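Local coordinates for CYCLIN domain-containing protein (Chaetomium thermophilum, PDB 6Z3U), which probably serves as the cyclin H-type subunit of the CDK-activating kinase complex, binding and regulating the cyclin-dependent kinase, at residues L88-Y93 with T116-F121; A95-A100 with V138-G143; A100-D105 with E109-A114. All coordinates share one frame; numbering follows the deposited sequence.

Overall arrangement
From the N terminus, helix 83-103 comes first and supplies one side of all three contacts, at 88-93, 95-100 and 100-105. The chain turns just after it and runs back along helix 108-124, so interaction 3 closes the shortest loop, the hairpin between these two helices. Interaction 1 joins the same pair further from the turn and therefore encloses interaction 3. Interaction 2 reaches past both to helix 132-146; it also encloses interaction 3 but crosses interaction 1. A100 is shared by interactions 2 and 3, while F118 of interaction 1 packs on L97 and A139 of interaction 2. Together they tie three successive helices of the cyclin-like domain.

Interaction 1 of 3, residues L88-Y93 with T116-F121; sequences LLVTFY and TFFKRF
V90 is the first residue of 88-93 to touch 116-121, and its partner is F118. With CG1 anti to the backbone N (chi1 171°), that methyl reaches the far end of the phenyl ring, V90 CG1 lying 4.0 Å from F118 CE2. The two side chains point in opposite directions and slide past each other. The V90 carbonyl joins in: V90 O sits at the ring edge, close to its plane and 3.7 Å from F118 CE2, while also accepting a hydrogen bond from T94 OG1. One turn further on, Y93 meets the same ring through its CB, which is 3.7 Å from F118 CZ on an oblique approach. The phenol then swings off, because CG of Y93 lies anti to the carbonyl carbon (chi1 -76°), and carries its OH to a hydrogen bond with R354 NE. F118 thus wedges its CE2 and CZ end between V90 and Y93, and no hydrogen bond joins the two segments; the backbones come nearest at V90 and K119, whose CA atoms are 7.1 Å apart. Round about, F118 also packs on T94 and L97 further along helix 83-103, on A139 of helix 132-146, and edge-to-face with Y122. L88, L89 and F92 face helix 343-358 instead, so helix 83-103 lies between helix 343-358 and helix 108-124.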
ATOM      1  N   LEU A  88     -27.098   0.983 -12.279  1.00 52.38           N
ATOM      2  CA  LEU A  88     -27.903   0.057 -11.487  1.00 57.25           C
ATOM      3  C   LEU A  88     -27.259  -1.323 -11.433  1.00 54.30           C
ATOM      4  O   LEU A  88     -27.251  -1.969 -10.379  1.00 60.51           O
ATOM      5  CB  LEU A  88     -29.318  -0.025 -12.062  1.00 55.31           C
ATOM      6  CG  LEU A  88     -30.454  -0.347 -11.087  1.00 56.87           C
ATOM      7  CD1 LEU A  88     -31.805  -0.184 -11.769  1.00 59.51           C
ATOM      8  CD2 LEU A  88     -30.319  -1.749 -10.524  1.00 57.07           C
ATOM      9  N   LEU A  89     -26.714  -1.794 -12.556  1.00 52.79           N
ATOM     10  CA  LEU A  89     -26.064  -3.100 -12.554  1.00 49.92           C
ATOM     11  C   LEU A  89     -24.781  -3.073 -11.735  1.00 51.85           C
ATOM     12  O   LEU A  89     -24.438  -4.062 -11.078  1.00 55.89           O
ATOM     13  CB  LEU A  89     -25.776  -3.550 -13.985  1.00 58.02           C
ATOM     14  CG  LEU A  89     -26.977  -3.963 -14.839  1.00 60.02           C
ATOM     15  CD1 LEU A  89     -26.511  -4.482 -16.193  1.00 60.17           C
ATOM     16  CD2 LEU A  89     -27.822  -5.012 -14.132  1.00 54.38           C
ATOM     17  N   VAL A  90     -24.056  -1.953 -11.763  1.00 53.98           N
ATOM     18  CA  VAL A  90     -22.857  -1.837 -10.938  1.00 48.19           C
ATOM     19  C   VAL A  90     -23.217  -1.976  -9.465  1.00 58.12           C
ATOM     20  O   VAL A  90     -22.525  -2.658  -8.702  1.00 60.60           O
ATOM     21  CB  VAL A  90     -22.138  -0.505 -11.219  1.00 44.07           C
ATOM     22  CG1 VAL A  90     -21.015  -0.284 -10.213  1.00 42.56           C
ATOM     23  CG2 VAL A  90     -21.598  -0.489 -12.632  1.00 55.57           C
ATOM     24  N   THR A  91     -24.312  -1.339  -9.046  1.00 51.90           N
ATOM     25  CA  THR A  91     -24.738  -1.443  -7.655  1.00 46.75           C
ATOM     26  C   THR A  91     -25.164  -2.866  -7.321  1.00 46.72           C
ATOM     27  O   THR A  91     -24.851  -3.377  -6.239  1.00 47.39           O
ATOM     28  CB  THR A  91     -25.879  -0.462  -7.387  1.00 48.99           C
ATOM     29  OG1 THR A  91     -25.494   0.847  -7.826  1.00 51.04           O
ATOM     30  CG2 THR A  91     -26.213  -0.411  -5.905  1.00 52.28           C
ATOM     31  N   PHE A  92     -25.876  -3.522  -8.238  1.00 47.58           N
ATOM     32  CA  PHE A  92     -26.313  -4.893  -7.995  1.00 55.72           C
ATOM     33  C   PHE A  92     -25.119  -5.828  -7.850  1.00 49.06           C
ATOM     34  O   PHE A  92     -25.071  -6.659  -6.936  1.00 54.60           O
ATOM     35  CB  PHE A  92     -27.234  -5.352  -9.129  1.00 49.27           C
ATOM     36  CG  PHE A  92     -27.521  -6.828  -9.122  1.00 49.97           C
ATOM     37  CD1 PHE A  92     -28.445  -7.365  -8.241  1.00 58.44           C
ATOM     38  CD2 PHE A  92     -26.876  -7.676 -10.007  1.00 60.08           C
ATOM     39  CE1 PHE A  92     -28.711  -8.723  -8.235  1.00 61.58           C
ATOM     40  CE2 PHE A  92     -27.140  -9.034 -10.005  1.00 59.29           C
ATOM     41  CZ  PHE A  92     -28.059  -9.557  -9.119  1.00 60.35           C
ATOM     42  N   TYR A  93     -24.136  -5.702  -8.744  1.00 54.73           N
ATOM     43  CA  TYR A  93     -22.981  -6.588  -8.713  1.00 51.99           C
ATOM     44  C   TYR A  93     -21.980  -6.209  -7.629  1.00 53.31           C
ATOM     45  O   TYR A  93     -21.189  -7.063  -7.214  1.00 56.18           O
ATOM     46  CB  TYR A  93     -22.297  -6.602 -10.083  1.00 47.24           C
ATOM     47  CG  TYR A  93     -23.052  -7.421 -11.107  1.00 44.44           C
ATOM     48  CD1 TYR A  93     -23.148  -8.801 -10.984  1.00 53.30           C
ATOM     49  CD2 TYR A  93     -23.677  -6.817 -12.191  1.00 47.81           C
ATOM     50  CE1 TYR A  93     -23.843  -9.557 -11.910  1.00 55.97           C
ATOM     51  CE2 TYR A  93     -24.375  -7.566 -13.126  1.00 45.23           C
ATOM     52  CZ  TYR A  93     -24.453  -8.937 -12.978  1.00 45.19           C
ATOM     53  OH  TYR A  93     -25.140  -9.696 -13.898  1.00 46.59           O
ATOM     54  N   THR A 116     -14.242  -1.328  -4.068  1.00 38.15           N
ATOM     55  CA  THR A 116     -13.833  -0.023  -4.580  1.00 34.82           C
ATOM     56  C   THR A 116     -13.175  -0.147  -5.949  1.00 40.73           C
ATOM     57  O   THR A 116     -13.443   0.658  -6.849  1.00 45.02           O
ATOM     58  CB  THR A 116     -12.890   0.659  -3.588  1.00 35.41           C
ATOM     59  OG1 THR A 116     -13.556   0.827  -2.331  1.00 35.65           O
ATOM     60  CG2 THR A 116     -12.455   2.020  -4.114  1.00 40.32           C
ATOM     61  N   PHE A 117     -12.302  -1.144  -6.126  1.00 38.73           N
ATOM     62  CA  PHE A 117     -11.743  -1.401  -7.449  1.00 39.69           C
ATOM     63  C   PHE A 117     -12.849  -1.646  -8.471  1.00 39.12           C
ATOM     64  O   PHE A 117     -12.760  -1.193  -9.618  1.00 42.05           O
ATOM     65  CB  PHE A 117     -10.797  -2.603  -7.410  1.00 34.70           C
ATOM     66  CG  PHE A 117      -9.485  -2.339  -6.719  1.00 29.62           C
ATOM     67  CD1 PHE A 117      -9.111  -1.057  -6.345  1.00 41.47           C
ATOM     68  CD2 PHE A 117      -8.615  -3.385  -6.456  1.00 32.10           C
ATOM     69  CE1 PHE A 117      -7.903  -0.827  -5.716  1.00 36.84           C
ATOM     70  CE2 PHE A 117      -7.403  -3.161  -5.829  1.00 39.46           C
ATOM     71  CZ  PHE A 117      -7.048  -1.880  -5.457  1.00 38.92           C
ATOM     72  N   PHE A 118     -13.895  -2.373  -8.075  1.00 41.52           N
ATOM     73  CA  PHE A 118     -14.999  -2.639  -8.990  1.00 37.46           C
ATOM     74  C   PHE A 118     -15.701  -1.343  -9.381  1.00 40.88           C
ATOM     75  O   PHE A 118     -15.951  -1.094 -10.566  1.00 43.09           O
ATOM     76  CB  PHE A 118     -15.974  -3.628  -8.348  1.00 34.64           C
ATOM     77  CG  PHE A 118     -17.077  -4.076  -9.265  1.00 44.46           C
ATOM     78  CD1 PHE A 118     -16.879  -5.126 -10.147  1.00 35.24           C
ATOM     79  CD2 PHE A 118     -18.321  -3.467  -9.225  1.00 48.62           C
ATOM     80  CE1 PHE A 118     -17.891  -5.542 -10.986  1.00 38.80           C
ATOM     81  CE2 PHE A 118     -19.338  -3.882 -10.060  1.00 38.56           C
ATOM     82  CZ  PHE A 118     -19.123  -4.921 -10.941  1.00 44.91           C
ATOM     83  N   LYS A 119     -16.015  -0.497  -8.396  1.00 43.44           N
ATOM     84  CA  LYS A 119     -16.680   0.767  -8.698  1.00 44.78           C
ATOM     85  C   LYS A 119     -15.783   1.678  -9.524  1.00 42.52           C
ATOM     86  O   LYS A 119     -16.251   2.362 -10.441  1.00 44.40           O
ATOM     87  CB  LYS A 119     -17.090   1.476  -7.406  1.00 45.36           C
ATOM     88  CG  LYS A 119     -18.149   0.757  -6.594  1.00 40.22           C
ATOM     89  CD  LYS A 119     -18.496   1.539  -5.331  1.00 40.65           C
ATOM     90  CE  LYS A 119     -19.727   2.417  -5.524  1.00 48.24           C
ATOM     91  NZ  LYS A 119     -20.918   1.662  -6.013  1.00 63.10           N
ATOM     92  N   ARG A 120     -14.488   1.698  -9.213  1.00 40.11           N
ATOM     93  CA  ARG A 120     -13.565   2.537  -9.967  1.00 45.77           C
ATOM     94  C   ARG A 120     -13.373   2.023 -11.386  1.00 49.63           C
ATOM     95  O   ARG A 120     -13.200   2.820 -12.315  1.00 52.90           O
ATOM     96  CB  ARG A 120     -12.220   2.604  -9.243  1.00 43.19           C
ATOM     97  CG  ARG A 120     -12.250   3.384  -7.940  1.00 36.32           C
ATOM     98  CD  ARG A 120     -10.874   3.406  -7.311  1.00 41.98           C
ATOM     99  NE  ARG A 120     -10.849   4.126  -6.045  1.00 45.90           N
ATOM    100  CZ  ARG A 120      -9.749   4.333  -5.331  1.00 47.10           C
ATOM    101  NH1 ARG A 120      -8.581   3.871  -5.759  1.00 38.80           N
ATOM    102  NH2 ARG A 120      -9.817   5.003  -4.190  1.00 56.24           N
ATOM    103  N   PHE A 121     -13.413   0.703 -11.581  1.00 45.76           N
ATOM    104  CA  PHE A 121     -13.226   0.154 -12.919  1.00 40.25           C
ATOM    105  C   PHE A 121     -14.339   0.603 -13.855  1.00 45.19           C
ATOM    106  O   PHE A 121     -14.082   0.959 -15.012  1.00 47.96           O
ATOM    107  CB  PHE A 121     -13.169  -1.373 -12.851  1.00 49.53           C
ATOM    108  CG  PHE A 121     -13.022  -2.038 -14.192  1.00 51.36           C
ATOM    109  CD1 PHE A 121     -11.775  -2.179 -14.779  1.00 49.22           C
ATOM    110  CD2 PHE A 121     -14.133  -2.523 -14.866  1.00 48.55           C
ATOM    111  CE1 PHE A 121     -11.639  -2.792 -16.012  1.00 45.29           C
ATOM    112  CE2 PHE A 121     -14.001  -3.134 -16.100  1.00 49.03           C
ATOM    113  CZ  PHE A 121     -12.753  -3.269 -16.673  1.00 46.34           C
TER

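Interaction 2 of 3, residues A95-A100 with V138-G143; sequences AELLRA and VALFFG
L97 and L140 meet side by side, each pointing at the other helix and sliding past its partner in the opposite sense. Their branch points are level, L97 CG lying 4.0 Å from L140 CG, and the CD2 methyls of the pair face each other at 4.1 Å. The remaining methyls go separate ways. L97 CD1 reaches along helix 132-146 to A139 CB at 3.9 Å, a placement that follows from CG standing anti to the backbone N (chi1 -178°). L140 has the other choice, with CG anti to its carbonyl carbon (chi1 -81°), and sends CD1 up against the neighbouring helix, 3.9 Å from L97 O and 4.0 Å from A100 CB. Small alanines on both sides thus receive the leucine ends; the side-chain contacts are all apolar, and no hydrogen bond crosses between the segments. Cutting L97 back to an alanine here would probably open a gap beside L140 and A139 and leave the F118 side chain without one of its packing neighbours. The axes of the two short segments approach to 10.7 Å and cross at -51°. Helix 108-124 closes over the junction, touching L97 through A115 and F118 and L140 through A114. On the other side of helix 132-146, F141 and F142 pack on D132 and M134 of the kinase chain. This is the cyclin box arrangement, an all-helical bundle in which the third helix, here 132-146, packs in the core while also meeting the kinase.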
ATOM      1  N   ALA A  95     -23.045  -5.441  -4.638  1.00 58.75           N
ATOM      2  CA  ALA A  95     -23.621  -6.180  -3.519  1.00 49.73           C
ATOM      3  C   ALA A  95     -23.331  -7.668  -3.643  1.00 43.04           C
ATOM      4  O   ALA A  95     -23.056  -8.338  -2.642  1.00 42.79           O
ATOM      5  CB  ALA A  95     -25.126  -5.928  -3.445  1.00 57.88           C
ATOM      6  N   GLU A  96     -23.394  -8.205  -4.865  1.00 45.59           N
ATOM      7  CA  GLU A  96     -23.051  -9.608  -5.072  1.00 49.23           C
ATOM      8  C   GLU A  96     -21.578  -9.852  -4.775  1.00 46.47           C
ATOM      9  O   GLU A  96     -21.211 -10.897  -4.224  1.00 46.23           O
ATOM     10  CB  GLU A  96     -23.390 -10.025  -6.503  1.00 54.12           C
ATOM     11  CG  GLU A  96     -23.225 -11.516  -6.775  1.00 53.67           C
ATOM     12  CD  GLU A  96     -23.767 -11.925  -8.133  1.00 51.99           C
ATOM     13  OE1 GLU A  96     -23.105 -11.639  -9.152  1.00 56.75           O
ATOM     14  OE2 GLU A  96     -24.858 -12.531  -8.180  1.00 54.57           O
ATOM     15  N   LEU A  97     -20.720  -8.898  -5.139  1.00 49.42           N
ATOM     16  CA  LEU A  97     -19.301  -9.006  -4.815  1.00 43.04           C
ATOM     17  C   LEU A  97     -19.099  -9.117  -3.310  1.00 55.02           C
ATOM     18  O   LEU A  97     -18.353  -9.981  -2.833  1.00 58.10           O
ATOM     19  CB  LEU A  97     -18.554  -7.796  -5.381  1.00 39.39           C
ATOM     20  CG  LEU A  97     -17.041  -7.734  -5.186  1.00 34.43           C
ATOM     21  CD1 LEU A  97     -16.391  -7.005  -6.351  1.00 33.79           C
ATOM     22  CD2 LEU A  97     -16.684  -7.047  -3.878  1.00 39.33           C
ATOM     23  N   LEU A  98     -19.764  -8.250  -2.540  1.00 60.26           N
ATOM     24  CA  LEU A  98     -19.646  -8.301  -1.087  1.00 48.18           C
ATOM     25  C   LEU A  98     -20.162  -9.627  -0.543  1.00 39.35           C
ATOM     26  O   LEU A  98     -19.522 -10.256   0.308  1.00 41.31           O
ATOM     27  CB  LEU A  98     -20.403  -7.130  -0.460  1.00 47.35           C
ATOM     28  CG  LEU A  98     -19.856  -5.728  -0.731  1.00 41.47           C
ATOM     29  CD1 LEU A  98     -20.762  -4.672  -0.118  1.00 48.02           C
ATOM     30  CD2 LEU A  98     -18.447  -5.591  -0.193  1.00 44.19           C
ATOM     31  N   ARG A  99     -21.327 -10.071  -1.024  1.00 51.86           N
ATOM     32  CA  ARG A  99     -21.841 -11.371  -0.605  1.00 56.04           C
ATOM     33  C   ARG A  99     -20.819 -12.467  -0.878  1.00 58.28           C
ATOM     34  O   ARG A  99     -20.574 -13.329  -0.025  1.00 63.18           O
ATOM     35  CB  ARG A  99     -23.161 -11.678  -1.316  1.00 57.68           C
ATOM     36  CG  ARG A  99     -24.345 -10.836  -0.850  1.00 61.26           C
ATOM     37  CD  ARG A  99     -25.685 -11.432  -1.301  1.00 48.65           C
ATOM     38  NE  ARG A  99     -25.790 -11.547  -2.756  1.00 58.52           N
ATOM     39  CZ  ARG A  99     -26.266 -10.596  -3.560  1.00 59.15           C
ATOM     40  NH1 ARG A  99     -26.687  -9.441  -3.063  1.00 58.63           N
ATOM     41  NH2 ARG A  99     -26.316 -10.800  -4.872  1.00 47.50           N
ATOM     42  N   ALA A 100     -20.199 -12.440  -2.061  1.00 54.64           N
ATOM     43  CA  ALA A 100     -19.185 -13.436  -2.389  1.00 56.14           C
ATOM     44  C   ALA A 100     -18.017 -13.363  -1.413  1.00 52.82           C
ATOM     45  O   ALA A 100     -17.475 -14.396  -1.000  1.00 47.93           O
ATOM     46  CB  ALA A 100     -18.701 -13.234  -3.824  1.00 55.36           C
ATOM     47  N   VAL A 138     -12.533 -10.698 -10.556  1.00 47.56           N
ATOM     48  CA  VAL A 138     -11.212 -10.091 -10.701  1.00 33.71           C
ATOM     49  C   VAL A 138     -10.967  -9.071  -9.598  1.00 31.74           C
ATOM     50  O   VAL A 138      -9.869  -8.998  -9.032  1.00 33.92           O
ATOM     51  CB  VAL A 138     -11.073  -9.454 -12.096  1.00 34.61           C
ATOM     52  CG1 VAL A 138      -9.731  -8.762 -12.228  1.00 30.31           C
ATOM     53  CG2 VAL A 138     -11.253 -10.509 -13.184  1.00 47.54           C
ATOM     54  N   ALA A 139     -11.984  -8.271  -9.271  1.00 32.83           N
ATOM     55  CA  ALA A 139     -11.820  -7.259  -8.233  1.00 30.11           C
ATOM     56  C   ALA A 139     -11.556  -7.887  -6.871  1.00 36.01           C
ATOM     57  O   ALA A 139     -10.844  -7.303  -6.047  1.00 34.70           O
ATOM     58  CB  ALA A 139     -13.058  -6.365  -8.171  1.00 32.41           C
ATOM     59  N   LEU A 140     -12.128  -9.066  -6.612  1.00 40.97           N
ATOM     60  CA  LEU A 140     -11.845  -9.766  -5.362  1.00 28.66           C
ATOM     61  C   LEU A 140     -10.434 -10.344  -5.363  1.00 33.17           C
ATOM     62  O   LEU A 140      -9.724 -10.264  -4.355  1.00 39.34           O
ATOM     63  CB  LEU A 140     -12.874 -10.871  -5.137  1.00 33.39           C
ATOM     64  CG  LEU A 140     -14.214 -10.431  -4.544  1.00 31.00           C
ATOM     65  CD1 LEU A 140     -15.266 -11.508  -4.742  1.00 40.55           C
ATOM     66  CD2 LEU A 140     -14.068 -10.110  -3.073  1.00 32.46           C
ATOM     67  N   PHE A 141     -10.009 -10.927  -6.485  1.00 37.47           N
ATOM     68  CA  PHE A 141      -8.674 -11.508  -6.555  1.00 35.72           C
ATOM     69  C   PHE A 141      -7.601 -10.430  -6.466  1.00 30.06           C
ATOM     70  O   PHE A 141      -6.618 -10.579  -5.731  1.00 33.93           O
ATOM     71  CB  PHE A 141      -8.519 -12.311  -7.846  1.00 39.81           C
ATOM     72  CG  PHE A 141      -7.192 -12.998  -7.976  1.00 34.98           C
ATOM     73  CD1 PHE A 141      -6.869 -14.068  -7.162  1.00 40.65           C
ATOM     74  CD2 PHE A 141      -6.271 -12.578  -8.919  1.00 32.19           C
ATOM     75  CE1 PHE A 141      -5.650 -14.704  -7.281  1.00 36.52           C
ATOM     76  CE2 PHE A 141      -5.053 -13.210  -9.046  1.00 35.54           C
ATOM     77  CZ  PHE A 141      -4.742 -14.275  -8.226  1.00 36.73           C
ATOM     78  N   PHE A 142      -7.768  -9.339  -7.213  1.00 29.45           N
ATOM     79  CA  PHE A 142      -6.794  -8.255  -7.160  1.00 30.56           C
ATOM     80  C   PHE A 142      -6.882  -7.491  -5.844  1.00 37.50           C
ATOM     81  O   PHE A 142      -5.877  -6.939  -5.380  1.00 37.68           O
ATOM     82  CB  PHE A 142      -7.002  -7.315  -8.347  1.00 25.63           C
ATOM     83  CG  PHE A 142      -5.785  -6.519  -8.712  1.00 31.71           C
ATOM     84  CD1 PHE A 142      -4.632  -7.151  -9.146  1.00 36.36           C
ATOM     85  CD2 PHE A 142      -5.797  -5.136  -8.638  1.00 38.25           C
ATOM     86  CE1 PHE A 142      -3.510  -6.423  -9.488  1.00 37.68           C
ATOM     87  CE2 PHE A 142      -4.678  -4.400  -8.981  1.00 38.37           C
ATOM     88  CZ  PHE A 142      -3.534  -5.044  -9.407  1.00 40.36           C
ATOM     89  N   GLY A 143      -8.066  -7.450  -5.229  1.00 39.50           N
ATOM     90  CA  GLY A 143      -8.188  -6.822  -3.924  1.00 33.50           C
ATOM     91  C   GLY A 143      -7.368  -7.527  -2.862  1.00 28.30           C
ATOM     92  O   GLY A 143      -6.790  -6.886  -1.981  1.00 28.77           O
TER

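Interaction 3 of 3, residues A100-D105 with E109-A114; sequences AGDHAD and EIKATA
K111 NZ is gripped chiefly by D102, in a salt bridge of 3.1 Å to D102 OD1. Two weaker partners lie close by: M106 O in the turn accepts a weak hydrogen bond from this ammonium, and D108 OD1, at the start of helix 108-124, forms a long, weak ion pair with it. K111 gets there by running nearly extended from helix 108-124 and bending only at its last torsion (chi4 147°), so that it crosses the D102 side chain at about a right angle. The lysine stem lies over the end of helix 83-103, with K111 CE 3.6 Å from G101 O. G101 has no side chain, and a CB there would come tight against K111 CG; G101 CA lies 6.0 Å from K111 CA, the nearest backbone approach of the pair. Here helix 83-103 finishes in a Schellman motif: D105, with positive phi, is the C-prime residue, D105 N bonds to D102 O at 3.1 Å, and M106 N to G101 O. With D102 beside it and M106 O and D108 as weak partners, the ammonium is likely to stay protonated, its salt bridge probably a modest electrostatic tie across the partly exposed hairpin end.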
ATOM      1  N   ALA A 100     -20.199 -12.440  -2.061  1.00 54.64           N
ATOM      2  CA  ALA A 100     -19.185 -13.436  -2.389  1.00 56.14           C
ATOM      3  C   ALA A 100     -18.017 -13.363  -1.413  1.00 52.82           C
ATOM      4  O   ALA A 100     -17.475 -14.396  -1.000  1.00 47.93           O
ATOM      5  CB  ALA A 100     -18.701 -13.234  -3.824  1.00 55.36           C
ATOM      6  N   GLY A 101     -17.608 -12.148  -1.044  1.00 50.41           N
ATOM      7  CA  GLY A 101     -16.556 -12.003  -0.054  1.00 54.26           C
ATOM      8  C   GLY A 101     -16.951 -12.558   1.302  1.00 63.51           C
ATOM      9  O   GLY A 101     -16.140 -13.190   1.984  1.00 66.23           O
ATOM     10  N   ASP A 102     -18.198 -12.316   1.719  1.00 61.36           N
ATOM     11  CA  ASP A 102     -18.659 -12.835   3.002  1.00 62.02           C
ATOM     12  C   ASP A 102     -18.598 -14.358   3.044  1.00 61.99           C
ATOM     13  O   ASP A 102     -18.152 -14.940   4.039  1.00 63.21           O
ATOM     14  CB  ASP A 102     -20.087 -12.360   3.283  1.00 62.51           C
ATOM     15  CG  ASP A 102     -20.164 -10.873   3.572  1.00 65.69           C
ATOM     16  OD1 ASP A 102     -19.101 -10.237   3.736  1.00 66.18           O
ATOM     17  OD2 ASP A 102     -21.294 -10.340   3.640  1.00 68.06           O
ATOM     18  N   HIS A 103     -19.044 -15.021   1.974  1.00 62.28           N
ATOM     19  CA  HIS A 103     -19.045 -16.480   1.969  1.00 72.29           C
ATOM     20  C   HIS A 103     -17.630 -17.045   1.985  1.00 49.62           C
ATOM     21  O   HIS A 103     -17.413 -18.156   2.481  1.00 60.88           O
ATOM     22  CB  HIS A 103     -19.799 -17.012   0.752  1.00 80.80           C
ATOM     23  CG  HIS A 103     -19.554 -18.464   0.482  1.00 85.18           C
ATOM     24  ND1 HIS A 103     -20.158 -19.467   1.209  1.00 85.72           N
ATOM     25  CD2 HIS A 103     -18.755 -19.083  -0.420  1.00 75.39           C
ATOM     26  CE1 HIS A 103     -19.752 -20.641   0.758  1.00 91.75           C
ATOM     27  NE2 HIS A 103     -18.900 -20.435  -0.229  1.00 85.13           N
ATOM     28  N   ALA A 104     -16.664 -16.311   1.441  1.00 68.14           N
ATOM     29  CA  ALA A 104     -15.275 -16.741   1.432  1.00 72.07           C
ATOM     30  C   ALA A 104     -14.518 -16.293   2.676  1.00 73.49           C
ATOM     31  O   ALA A 104     -13.304 -16.502   2.758  1.00 71.18           O
ATOM     32  CB  ALA A 104     -14.572 -16.219   0.178  1.00 70.49           C
ATOM     33  N   ASP A 105     -15.209 -15.688   3.643  1.00 63.51           N
ATOM     34  CA  ASP A 105     -14.604 -15.274   4.908  1.00 61.34           C
ATOM     35  C   ASP A 105     -13.372 -14.400   4.679  1.00 63.35           C
ATOM     36  O   ASP A 105     -12.337 -14.561   5.327  1.00 64.28           O
ATOM     37  CB  ASP A 105     -14.256 -16.498   5.762  1.00 62.28           C
ATOM     38  CG  ASP A 105     -14.090 -16.160   7.234  1.00 68.38           C
ATOM     39  OD1 ASP A 105     -13.870 -14.974   7.560  1.00 87.75           O
ATOM     40  OD2 ASP A 105     -14.190 -17.085   8.070  1.00 71.41           O
ATOM     41  N   GLU A 109     -11.116  -5.384   5.111  1.00 39.10           N
ATOM     42  CA  GLU A 109     -10.302  -4.506   4.275  1.00 42.05           C
ATOM     43  C   GLU A 109     -10.200  -5.029   2.850  1.00 33.86           C
ATOM     44  O   GLU A 109     -10.145  -4.233   1.905  1.00 39.29           O
ATOM     45  CB  GLU A 109      -8.912  -4.344   4.886  1.00 46.58           C
ATOM     46  CG  GLU A 109      -8.906  -3.656   6.241  1.00 43.99           C
ATOM     47  CD  GLU A 109      -7.886  -2.537   6.319  1.00 51.28           C
ATOM     48  OE1 GLU A 109      -8.291  -1.363   6.443  1.00 56.89           O
ATOM     49  OE2 GLU A 109      -6.673  -2.835   6.245  1.00 50.17           O
ATOM     50  N   ILE A 110     -10.173  -6.351   2.668  1.00 32.37           N
ATOM     51  CA  ILE A 110     -10.142  -6.911   1.321  1.00 30.65           C
ATOM     52  C   ILE A 110     -11.460  -6.634   0.607  1.00 36.91           C
ATOM     53  O   ILE A 110     -11.480  -6.140  -0.525  1.00 37.74           O
ATOM     54  CB  ILE A 110      -9.831  -8.418   1.372  1.00 33.25           C
ATOM     55  CG1 ILE A 110      -8.353  -8.640   1.704  1.00 35.98           C
ATOM     56  CG2 ILE A 110     -10.188  -9.081   0.048  1.00 39.99           C
ATOM     57  CD1 ILE A 110      -7.963 -10.097   1.889  1.00 37.91           C
ATOM     58  N   LYS A 111     -12.580  -6.950   1.261  1.00 37.30           N
ATOM     59  CA  LYS A 111     -13.888  -6.692   0.668  1.00 32.81           C
ATOM     60  C   LYS A 111     -14.002  -5.246   0.205  1.00 33.26           C
ATOM     61  O   LYS A 111     -14.370  -4.971  -0.941  1.00 36.31           O
ATOM     62  CB  LYS A 111     -14.991  -7.006   1.678  1.00 37.76           C
ATOM     63  CG  LYS A 111     -15.034  -8.443   2.151  1.00 46.56           C
ATOM     64  CD  LYS A 111     -16.076  -8.615   3.248  1.00 43.64           C
ATOM     65  CE  LYS A 111     -16.098 -10.036   3.775  1.00 52.72           C
ATOM     66  NZ  LYS A 111     -16.438 -10.085   5.222  1.00 58.25           N
ATOM     67  N   ALA A 112     -13.682  -4.304   1.095  1.00 33.74           N
ATOM     68  CA  ALA A 112     -13.843  -2.893   0.764  1.00 35.31           C
ATOM     69  C   ALA A 112     -12.938  -2.488  -0.391  1.00 40.29           C
ATOM     70  O   ALA A 112     -13.333  -1.684  -1.245  1.00 39.29           O
ATOM     71  CB  ALA A 112     -13.560  -2.037   1.999  1.00 39.89           C
ATOM     72  N   THR A 113     -11.718  -3.031  -0.438  1.00 43.55           N
ATOM     73  CA  THR A 113     -10.810  -2.710  -1.533  1.00 31.67           C
ATOM     74  C   THR A 113     -11.290  -3.318  -2.845  1.00 34.84           C
ATOM     75  O   THR A 113     -11.264  -2.655  -3.889  1.00 34.03           O
ATOM     76  CB  THR A 113      -9.402  -3.199  -1.207  1.00 32.26           C
ATOM     77  OG1 THR A 113      -8.869  -2.431  -0.122  1.00 43.17           O
ATOM     78  CG2 THR A 113      -8.493  -3.059  -2.420  1.00 42.13           C
ATOM     79  N   ALA A 114     -11.720  -4.580  -2.814  1.00 35.47           N
ATOM     80  CA  ALA A 114     -12.236  -5.218  -4.021  1.00 30.44           C
ATOM     81  C   ALA A 114     -13.454  -4.473  -4.550  1.00 32.59           C
ATOM     82  O   ALA A 114     -13.570  -4.222  -5.755  1.00 34.31           O
ATOM     83  CB  ALA A 114     -12.580  -6.679  -3.734  1.00 30.25           C
TER